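Side-chain contacts in putative peptidase (Chlamydophila abortus, PDB 3CE2), which is a putative zinc metallopeptidase of the M3B (oligopeptidase F) family that probably degrades small bioactive peptides: residues A[75-80]-A[149-154]; A[378-383]-A[417-422]. All coordinates share one frame; numbering follows the deposited sequence.

Both contacts turn on a tyrosine ring met edge-to-face by a phenylalanine, and they lie side by side, their centres about 13 Å apart. Interaction 1 spans two helices, 66-96 and 149-156, through one partly buried aromatic pair and is purely apolar. Interaction 2 joins two loops of the M3 peptidase region in a surface contact, where a phenol-to-carbonyl hydrogen bond and a CH-pi contact add to the ring packing. The loop 417-422 connects the two: His420 lies against the Phe77 ring, and Phe419 CE2 packs 3.6 Å from Phe77 O. Helix 66-96 is therefore common ground, supplying Phe77 to interaction 1 and touching both loops of interaction 2.

Interaction 1 (A[75-80]-A[149-154]); sequences TLFSIE and RFYLEK
Phe77 and Tyr151 reach toward each other from opposite directions and meet as a T-shaped pair, the edge of the phenylalanine driven against the face of the tyrosine. The ring planes stand at 87°, with centroids 4.9 Å apart. CZ of Phe77 is the leading atom: it sits over the centre of the Tyr151 ring, 3.5 Å from Tyr151 CZ, while Phe77 CE1 leans toward the phenol end, 3.8 Å from Tyr151 OH. Tyr151 holds CG anti to its own N (chi1 -179°), which carries the ring out from helix 149-156 toward helix 66-96. The backbones stay well apart, 11.4 Å between Phe77 CA and Tyr151 CA, and between the two segments it is these two rings that bridge the distance. Leu73, one turn earlier on helix 66-96, also touches Tyr151. Phe77 meets a second ring, that of His420, with the two planes nearly parallel. The pairing joins helix 149-156 to the long helix 66-96, well away from the zinc sites. With only carbon atoms in closest contact, it rests on van der Waals packing and the weak attraction of ring C-H groups for a pi face.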
ATOM      1  N   THR A  75      19.599  -6.381  22.392  1.00 50.91           N
ATOM      2  CA  THR A  75      18.953  -5.725  23.491  1.00 55.63           C
ATOM      3  C   THR A  75      17.904  -4.786  22.970  1.00 55.15           C
ATOM      4  O   THR A  75      16.857  -4.623  23.586  1.00 54.32           O
ATOM      5  CB  THR A  75      19.970  -4.927  24.301  1.00 57.71           C
ATOM      6  OG1 THR A  75      20.772  -5.846  25.054  1.00 59.35           O
ATOM      7  CG2 THR A  75      19.269  -3.978  25.236  1.00 54.75           C
ATOM      8  N   LEU A  76      18.172  -4.176  21.827  1.00 49.77           N
ATOM      9  CA  LEU A  76      17.197  -3.268  21.314  1.00 48.12           C
ATOM     10  C   LEU A  76      16.040  -4.020  20.662  1.00 50.82           C
ATOM     11  O   LEU A  76      14.883  -3.621  20.816  1.00 47.60           O
ATOM     12  CB  LEU A  76      17.831  -2.160  20.469  1.00 49.23           C
ATOM     13  CG  LEU A  76      18.133  -2.275  18.997  1.00 54.45           C
ATOM     14  CD1 LEU A  76      16.850  -2.058  18.225  1.00 59.65           C
ATOM     15  CD2 LEU A  76      19.124  -1.199  18.649  1.00 50.91           C
ATOM     16  N   PHE A  77      16.326  -5.135  19.996  1.00 50.88           N
ATOM     17  CA  PHE A  77      15.245  -5.961  19.450  1.00 50.13           C
ATOM     18  C   PHE A  77      14.342  -6.503  20.549  1.00 49.57           C
ATOM     19  O   PHE A  77      13.162  -6.751  20.336  1.00 47.49           O
ATOM     20  CB  PHE A  77      15.776  -7.116  18.599  1.00 43.87           C
ATOM     21  CG  PHE A  77      16.418  -6.669  17.316  1.00 46.69           C
ATOM     22  CD1 PHE A  77      16.013  -5.484  16.694  1.00 48.68           C
ATOM     23  CD2 PHE A  77      17.423  -7.423  16.726  1.00 38.60           C
ATOM     24  CE1 PHE A  77      16.605  -5.053  15.486  1.00 44.18           C
ATOM     25  CE2 PHE A  77      18.021  -7.003  15.531  1.00 43.09           C
ATOM     26  CZ  PHE A  77      17.603  -5.816  14.907  1.00 46.13           C
ATOM     27  N   SER A  78      14.905  -6.684  21.730  1.00 49.89           N
ATOM     28  CA  SER A  78      14.183  -7.302  22.818  1.00 51.14           C
ATOM     29  C   SER A  78      13.174  -6.308  23.384  1.00 54.76           C
ATOM     30  O   SER A  78      12.018  -6.653  23.623  1.00 54.11           O
ATOM     31  CB  SER A  78      15.168  -7.708  23.911  1.00 54.46           C
ATOM     32  OG  SER A  78      14.608  -8.729  24.706  1.00 55.17           O
ATOM     33  N   ILE A  79      13.646  -5.083  23.607  1.00 52.45           N
ATOM     34  CA  ILE A  79      12.832  -3.976  24.088  1.00 53.49           C
ATOM     35  C   ILE A  79      11.742  -3.672  23.071  1.00 57.79           C
ATOM     36  O   ILE A  79      10.538  -3.691  23.392  1.00 55.11           O
ATOM     37  CB  ILE A  79      13.707  -2.719  24.312  1.00 51.51           C
ATOM     38  CG1 ILE A  79      14.535  -2.869  25.597  1.00 49.64           C
ATOM     39  CG2 ILE A  79      12.854  -1.461  24.385  1.00 54.66           C
ATOM     40  CD1 ILE A  79      15.666  -1.894  25.697  1.00 43.44           C
ATOM     41  N   GLU A  80      12.181  -3.424  21.839  1.00 55.70           N
ATOM     42  CA  GLU A  80      11.295  -3.101  20.735  1.00 54.97           C
ATOM     43  C   GLU A  80      10.179  -4.114  20.665  1.00 52.45           C
ATOM     44  O   GLU A  80       9.015  -3.777  20.411  1.00 51.47           O
ATOM     45  CB  GLU A  80      12.072  -3.087  19.424  1.00 53.42           C
ATOM     46  CG  GLU A  80      11.234  -2.857  18.197  1.00 62.18           C
ATOM     47  CD  GLU A  80      12.047  -2.907  16.902  1.00 67.80           C
ATOM     48  OE1 GLU A  80      13.290  -2.720  16.954  1.00 70.26           O
ATOM     49  OE2 GLU A  80      11.436  -3.129  15.828  1.00 73.77           O
ATOM     50  N   ARG A 149      22.463 -10.301   9.354  1.00 37.45           N
ATOM     51  CA  ARG A 149      23.232  -9.818   8.209  1.00 42.72           C
ATOM     52  C   ARG A 149      22.428  -8.872   7.300  1.00 41.04           C
ATOM     53  O   ARG A 149      22.892  -7.802   6.926  1.00 45.70           O
ATOM     54  CB  ARG A 149      23.787 -10.994   7.406  1.00 37.11           C
ATOM     55  CG  ARG A 149      25.197 -10.772   6.931  1.00 36.64           C
ATOM     56  CD  ARG A 149      25.475 -11.541   5.643  1.00 38.83           C
ATOM     57  NE  ARG A 149      26.752 -11.108   5.052  1.00 42.38           N
ATOM     58  CZ  ARG A 149      26.879 -10.399   3.928  1.00 39.19           C
ATOM     59  NH1 ARG A 149      28.082 -10.056   3.509  1.00 36.52           N
ATOM     60  NH2 ARG A 149      25.813 -10.031   3.218  1.00 41.49           N
ATOM     61  N   PHE A 150      21.227  -9.280   6.928  1.00 40.10           N
ATOM     62  CA  PHE A 150      20.416  -8.472   6.051  1.00 40.24           C
ATOM     63  C   PHE A 150      20.041  -7.153   6.733  1.00 42.02           C
ATOM     64  O   PHE A 150      20.187  -6.054   6.155  1.00 31.17           O
ATOM     65  CB  PHE A 150      19.171  -9.221   5.664  1.00 33.45           C
ATOM     66  CG  PHE A 150      18.257  -8.429   4.818  1.00 36.23           C
ATOM     67  CD1 PHE A 150      18.744  -7.793   3.675  1.00 29.90           C
ATOM     68  CD2 PHE A 150      16.907  -8.317   5.147  1.00 31.94           C
ATOM     69  CE1 PHE A 150      17.903  -7.057   2.854  1.00 35.06           C
ATOM     70  CE2 PHE A 150      16.054  -7.585   4.347  1.00 33.97           C
ATOM     71  CZ  PHE A 150      16.555  -6.942   3.189  1.00 37.01           C
ATOM     72  N   TYR A 151      19.586  -7.282   7.972  1.00 34.20           N
ATOM     73  CA  TYR A 151      19.321  -6.140   8.793  1.00 34.11           C
ATOM     74  C   TYR A 151      20.483  -5.158   8.732  1.00 40.20           C
ATOM     75  O   TYR A 151      20.297  -3.994   8.417  1.00 49.99           O
ATOM     76  CB  TYR A 151      19.047  -6.557  10.234  1.00 44.40           C
ATOM     77  CG  TYR A 151      18.734  -5.368  11.107  1.00 50.68           C
ATOM     78  CD1 TYR A 151      17.451  -4.829  11.148  1.00 51.80           C
ATOM     79  CD2 TYR A 151      19.724  -4.758  11.858  1.00 50.75           C
ATOM     80  CE1 TYR A 151      17.164  -3.738  11.922  1.00 45.56           C
ATOM     81  CE2 TYR A 151      19.439  -3.658  12.634  1.00 53.76           C
ATOM     82  CZ  TYR A 151      18.158  -3.162  12.648  1.00 50.32           C
ATOM     83  OH  TYR A 151      17.875  -2.087  13.416  1.00 53.83           O
ATOM     84  N   LEU A 152      21.690  -5.607   9.020  1.00 38.54           N
ATOM     85  CA  LEU A 152      22.835  -4.685   8.966  1.00 42.64           C
ATOM     86  C   LEU A 152      23.196  -4.288   7.556  1.00 42.80           C
ATOM     87  O   LEU A 152      23.702  -3.210   7.331  1.00 40.12           O
ATOM     88  CB  LEU A 152      24.055  -5.322   9.596  1.00 37.26           C
ATOM     89  CG  LEU A 152      23.873  -5.462  11.085  1.00 36.92           C
ATOM     90  CD1 LEU A 152      24.743  -6.590  11.572  1.00 38.67           C
ATOM     91  CD2 LEU A 152      24.268  -4.133  11.721  1.00 36.47           C
ATOM     92  N   GLU A 153      22.966  -5.186   6.606  1.00 44.49           N
ATOM     93  CA  GLU A 153      23.301  -4.890   5.243  1.00 46.56           C
ATOM     94  C   GLU A 153      22.508  -3.669   4.818  1.00 50.09           C
ATOM     95  O   GLU A 153      23.070  -2.729   4.255  1.00 52.51           O
ATOM     96  CB  GLU A 153      22.979  -6.074   4.367  1.00 49.81           C
ATOM     97  CG  GLU A 153      23.361  -5.871   2.931  1.00 60.42           C
ATOM     98  CD  GLU A 153      23.073  -7.099   2.081  1.00 66.11           C
ATOM     99  OE1 GLU A 153      22.362  -8.007   2.568  1.00 64.85           O
ATOM    100  OE2 GLU A 153      23.566  -7.153   0.930  1.00 68.57           O
ATOM    101  N   LYS A 154      21.206  -3.682   5.118  1.00 51.79           N
ATOM    102  CA  LYS A 154      20.309  -2.551   4.849  1.00 50.43           C
ATOM    103  C   LYS A 154      20.827  -1.256   5.456  1.00 48.82           C
ATOM    104  O   LYS A 154      20.646  -0.198   4.893  1.00 51.92           O
ATOM    105  CB  LYS A 154      18.915  -2.813   5.410  1.00 46.98           C
ATOM    106  CG  LYS A 154      17.923  -3.392   4.418  1.00 53.83           C
ATOM    107  CD  LYS A 154      16.539  -3.655   5.091  1.00 56.71           C
ATOM    108  CE  LYS A 154      16.661  -4.549   6.370  1.00 54.13           C
ATOM    109  NZ  LYS A 154      15.379  -4.827   7.100  1.00 47.38           N
TER

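Interaction 2 (A[378-383]-A[417-422]); sequences GCYDSH and QPFHDA
With chi1 at -166°, Tyr380 extends its ring from the type I turn Cys379-Ser382 toward the loop 417-422, while Phe419, also with CG anti to N (chi1 166°), swings its ring past the root of the tyrosine. The two side chains cross at a slant in an offset T-shaped pair: the edge of Phe419 is toward the Tyr380 face, with centroids 5.8 Å apart, and Phe419 CD1 comes 3.7 Å from Tyr380 CB. The more intimate contact with that face is made by the Phe419 backbone, whose CA lies 3.8 Å from the Tyr380 ring centroid in a CH-pi arrangement. Ala422 CB fills in at the ring edge, 3.9 Å from Tyr380 CD1. At the far end the phenol donates to the chain: Tyr380 OH to Gln417 O is 2.5 Å, the hydroxyl lying in the carbonyl plane with a C=O...O angle of 148°. Tyr380 is therefore held at three places, by its hydroxyl, face and edge, which should limit rotation of the ring. Within its own turn, the Ser382 hydroxyl accepts the Cys379 N-H, with Cys379 N to Ser382 OG 2.6 Å, a bond that closes across the turn from which Tyr380 projects. The Gln417 side chain turns elsewhere, its NE2 bound to Lys568 O. The contact ties the hairpin loop between strands 375-377 and 385-387 to the segment following helix 394-416, the helix that carries the zinc-binding His402 and His406. Helix 66-96 flanks both loops, its Arg81 touching Tyr380 and Phe419 and forming a salt bridge with Asp381.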
ATOM      1  N   GLY A 378      -1.394  -6.907  14.642  1.00 49.55           N
ATOM      2  CA  GLY A 378      -0.871  -7.953  15.498  1.00 50.77           C
ATOM      3  C   GLY A 378       0.599  -7.667  15.579  1.00 51.50           C
ATOM      4  O   GLY A 378       1.071  -6.678  15.026  1.00 57.62           O
ATOM      5  N   CYS A 379       1.342  -8.500  16.281  1.00 55.35           N
ATOM      6  CA  CYS A 379       2.789  -8.335  16.272  1.00 58.53           C
ATOM      7  C   CYS A 379       3.380  -9.708  16.324  1.00 54.07           C
ATOM      8  O   CYS A 379       2.647 -10.709  16.252  1.00 51.72           O
ATOM      9  CB  CYS A 379       3.268  -7.524  17.476  1.00 62.62           C
ATOM     10  SG  CYS A 379       2.717  -8.265  19.027  1.00 63.67           S
ATOM     11  N   TYR A 380       4.698  -9.746  16.492  1.00 52.90           N
ATOM     12  CA  TYR A 380       5.446 -10.990  16.436  1.00 53.38           C
ATOM     13  C   TYR A 380       4.860 -12.026  17.365  1.00 51.47           C
ATOM     14  O   TYR A 380       4.774 -13.199  17.017  1.00 53.60           O
ATOM     15  CB  TYR A 380       6.925 -10.746  16.742  1.00 55.51           C
ATOM     16  CG  TYR A 380       7.811 -11.909  16.392  1.00 58.06           C
ATOM     17  CD1 TYR A 380       8.176 -12.156  15.065  1.00 56.56           C
ATOM     18  CD2 TYR A 380       8.280 -12.774  17.387  1.00 59.15           C
ATOM     19  CE1 TYR A 380       8.993 -13.230  14.736  1.00 61.05           C
ATOM     20  CE2 TYR A 380       9.093 -13.854  17.076  1.00 59.85           C
ATOM     21  CZ  TYR A 380       9.454 -14.078  15.749  1.00 62.76           C
ATOM     22  OH  TYR A 380      10.267 -15.147  15.440  1.00 58.49           O
ATOM     23  N   ASP A 381       4.392 -11.579  18.522  1.00 59.46           N
ATOM     24  CA  ASP A 381       3.941 -12.502  19.562  1.00 69.30           C
ATOM     25  C   ASP A 381       2.465 -12.937  19.521  1.00 69.54           C
ATOM     26  O   ASP A 381       2.089 -13.939  20.131  1.00 68.42           O
ATOM     27  CB  ASP A 381       4.352 -11.960  20.933  1.00 72.83           C
ATOM     28  CG  ASP A 381       5.871 -11.960  21.112  1.00 76.62           C
ATOM     29  OD1 ASP A 381       6.468 -13.061  21.019  1.00 73.93           O
ATOM     30  OD2 ASP A 381       6.467 -10.873  21.314  1.00 77.11           O
ATOM     31  N   SER A 382       1.646 -12.213  18.764  1.00 68.38           N
ATOM     32  CA  SER A 382       0.213 -12.496  18.683  1.00 64.89           C
ATOM     33  C   SER A 382      -0.156 -13.249  17.414  1.00 64.70           C
ATOM     34  O   SER A 382       0.634 -13.328  16.477  1.00 67.73           O
ATOM     35  CB  SER A 382      -0.546 -11.173  18.696  1.00 63.08           C
ATOM     36  OG  SER A 382       0.014 -10.246  17.765  1.00 62.38           O
ATOM     37  N   HIS A 383      -1.367 -13.783  17.359  1.00 64.04           N
ATOM     38  CA  HIS A 383      -1.881 -14.187  16.069  1.00 67.22           C
ATOM     39  C   HIS A 383      -2.321 -12.891  15.398  1.00 62.50           C
ATOM     40  O   HIS A 383      -2.240 -11.840  16.027  1.00 57.73           O
ATOM     41  CB  HIS A 383      -2.995 -15.241  16.160  1.00 69.02           C
ATOM     42  CG  HIS A 383      -3.923 -15.054  17.309  1.00 72.09           C
ATOM     43  ND1 HIS A 383      -3.954 -15.916  18.384  1.00 71.07           N
ATOM     44  CD2 HIS A 383      -4.872 -14.119  17.547  1.00 76.74           C
ATOM     45  CE1 HIS A 383      -4.872 -15.514  19.243  1.00 75.87           C
ATOM     46  NE2 HIS A 383      -5.449 -14.428  18.756  1.00 81.89           N
ATOM     47  N   GLN A 417      10.047 -16.586  10.664  1.00 45.07           N
ATOM     48  CA  GLN A 417      11.197 -15.676  10.678  1.00 38.12           C
ATOM     49  C   GLN A 417      11.573 -15.206  12.065  1.00 40.45           C
ATOM     50  O   GLN A 417      10.738 -15.159  12.968  1.00 44.57           O
ATOM     51  CB  GLN A 417      10.937 -14.448   9.802  1.00 37.02           C
ATOM     52  CG  GLN A 417      10.567 -14.788   8.408  1.00 32.82           C
ATOM     53  CD  GLN A 417      11.757 -15.315   7.636  1.00 35.66           C
ATOM     54  OE1 GLN A 417      12.901 -14.913   7.878  1.00 43.10           O
ATOM     55  NE2 GLN A 417      11.492 -16.173   6.668  1.00 31.38           N
ATOM     56  N   PRO A 418      12.835 -14.816  12.244  1.00 39.91           N
ATOM     57  CA  PRO A 418      13.058 -14.237  13.548  1.00 38.75           C
ATOM     58  C   PRO A 418      12.465 -12.811  13.567  1.00 45.63           C
ATOM     59  O   PRO A 418      12.033 -12.285  12.521  1.00 44.38           O
ATOM     60  CB  PRO A 418      14.584 -14.238  13.677  1.00 32.55           C
ATOM     61  CG  PRO A 418      15.083 -14.167  12.271  1.00 38.98           C
ATOM     62  CD  PRO A 418      14.036 -14.800  11.388  1.00 37.31           C
ATOM     63  N   PHE A 419      12.437 -12.209  14.751  1.00 47.18           N
ATOM     64  CA  PHE A 419      11.697 -10.974  14.985  1.00 43.52           C
ATOM     65  C   PHE A 419      12.139  -9.901  14.028  1.00 43.24           C
ATOM     66  O   PHE A 419      11.326  -9.220  13.422  1.00 43.58           O
ATOM     67  CB  PHE A 419      11.885 -10.502  16.426  1.00 42.33           C
ATOM     68  CG  PHE A 419      11.450  -9.096  16.661  1.00 43.05           C
ATOM     69  CD1 PHE A 419      10.103  -8.786  16.802  1.00 47.23           C
ATOM     70  CD2 PHE A 419      12.377  -8.076  16.735  1.00 39.22           C
ATOM     71  CE1 PHE A 419       9.688  -7.470  17.015  1.00 43.96           C
ATOM     72  CE2 PHE A 419      11.966  -6.756  16.949  1.00 46.08           C
ATOM     73  CZ  PHE A 419      10.619  -6.457  17.086  1.00 41.97           C
ATOM     74  N   HIS A 420      13.439  -9.760  13.861  1.00 43.47           N
ATOM     75  CA  HIS A 420      13.935  -8.632  13.084  1.00 46.19           C
ATOM     76  C   HIS A 420      13.795  -8.844  11.561  1.00 43.63           C
ATOM     77  O   HIS A 420      14.115  -7.952  10.789  1.00 47.20           O
ATOM     78  CB  HIS A 420      15.395  -8.368  13.452  1.00 47.28           C
ATOM     79  CG  HIS A 420      16.305  -9.514  13.132  1.00 48.12           C
ATOM     80  ND1 HIS A 420      16.397 -10.635  13.928  1.00 53.59           N
ATOM     81  CD2 HIS A 420      17.147  -9.723  12.093  1.00 46.60           C
ATOM     82  CE1 HIS A 420      17.257 -11.484  13.396  1.00 50.65           C
ATOM     83  NE2 HIS A 420      17.730 -10.952  12.284  1.00 50.50           N
ATOM     84  N   ASP A 421      13.337 -10.017  11.128  1.00 38.02           N
ATOM     85  CA  ASP A 421      13.266 -10.298   9.704  1.00 38.13           C
ATOM     86  C   ASP A 421      11.833 -10.526   9.312  1.00 36.18           C
ATOM     87  O   ASP A 421      11.537 -10.710   8.147  1.00 47.75           O
ATOM     88  CB  ASP A 421      14.066 -11.559   9.353  1.00 46.27           C
ATOM     89  CG  ASP A 421      15.525 -11.276   9.015  1.00 48.62           C
ATOM     90  OD1 ASP A 421      16.002 -10.135   9.185  1.00 54.44           O
ATOM     91  OD2 ASP A 421      16.211 -12.222   8.568  1.00 57.87           O
ATOM     92  N   ALA A 422      10.936 -10.500  10.280  1.00 37.88           N
ATOM     93  CA  ALA A 422       9.552 -10.946  10.052  1.00 42.43           C
ATOM     94  C   ALA A 422       8.629  -9.980   9.312  1.00 43.41           C
ATOM     95  O   ALA A 422       7.670 -10.397   8.672  1.00 50.92           O
ATOM     96  CB  ALA A 422       8.924 -11.336  11.363  1.00 40.34           C
TER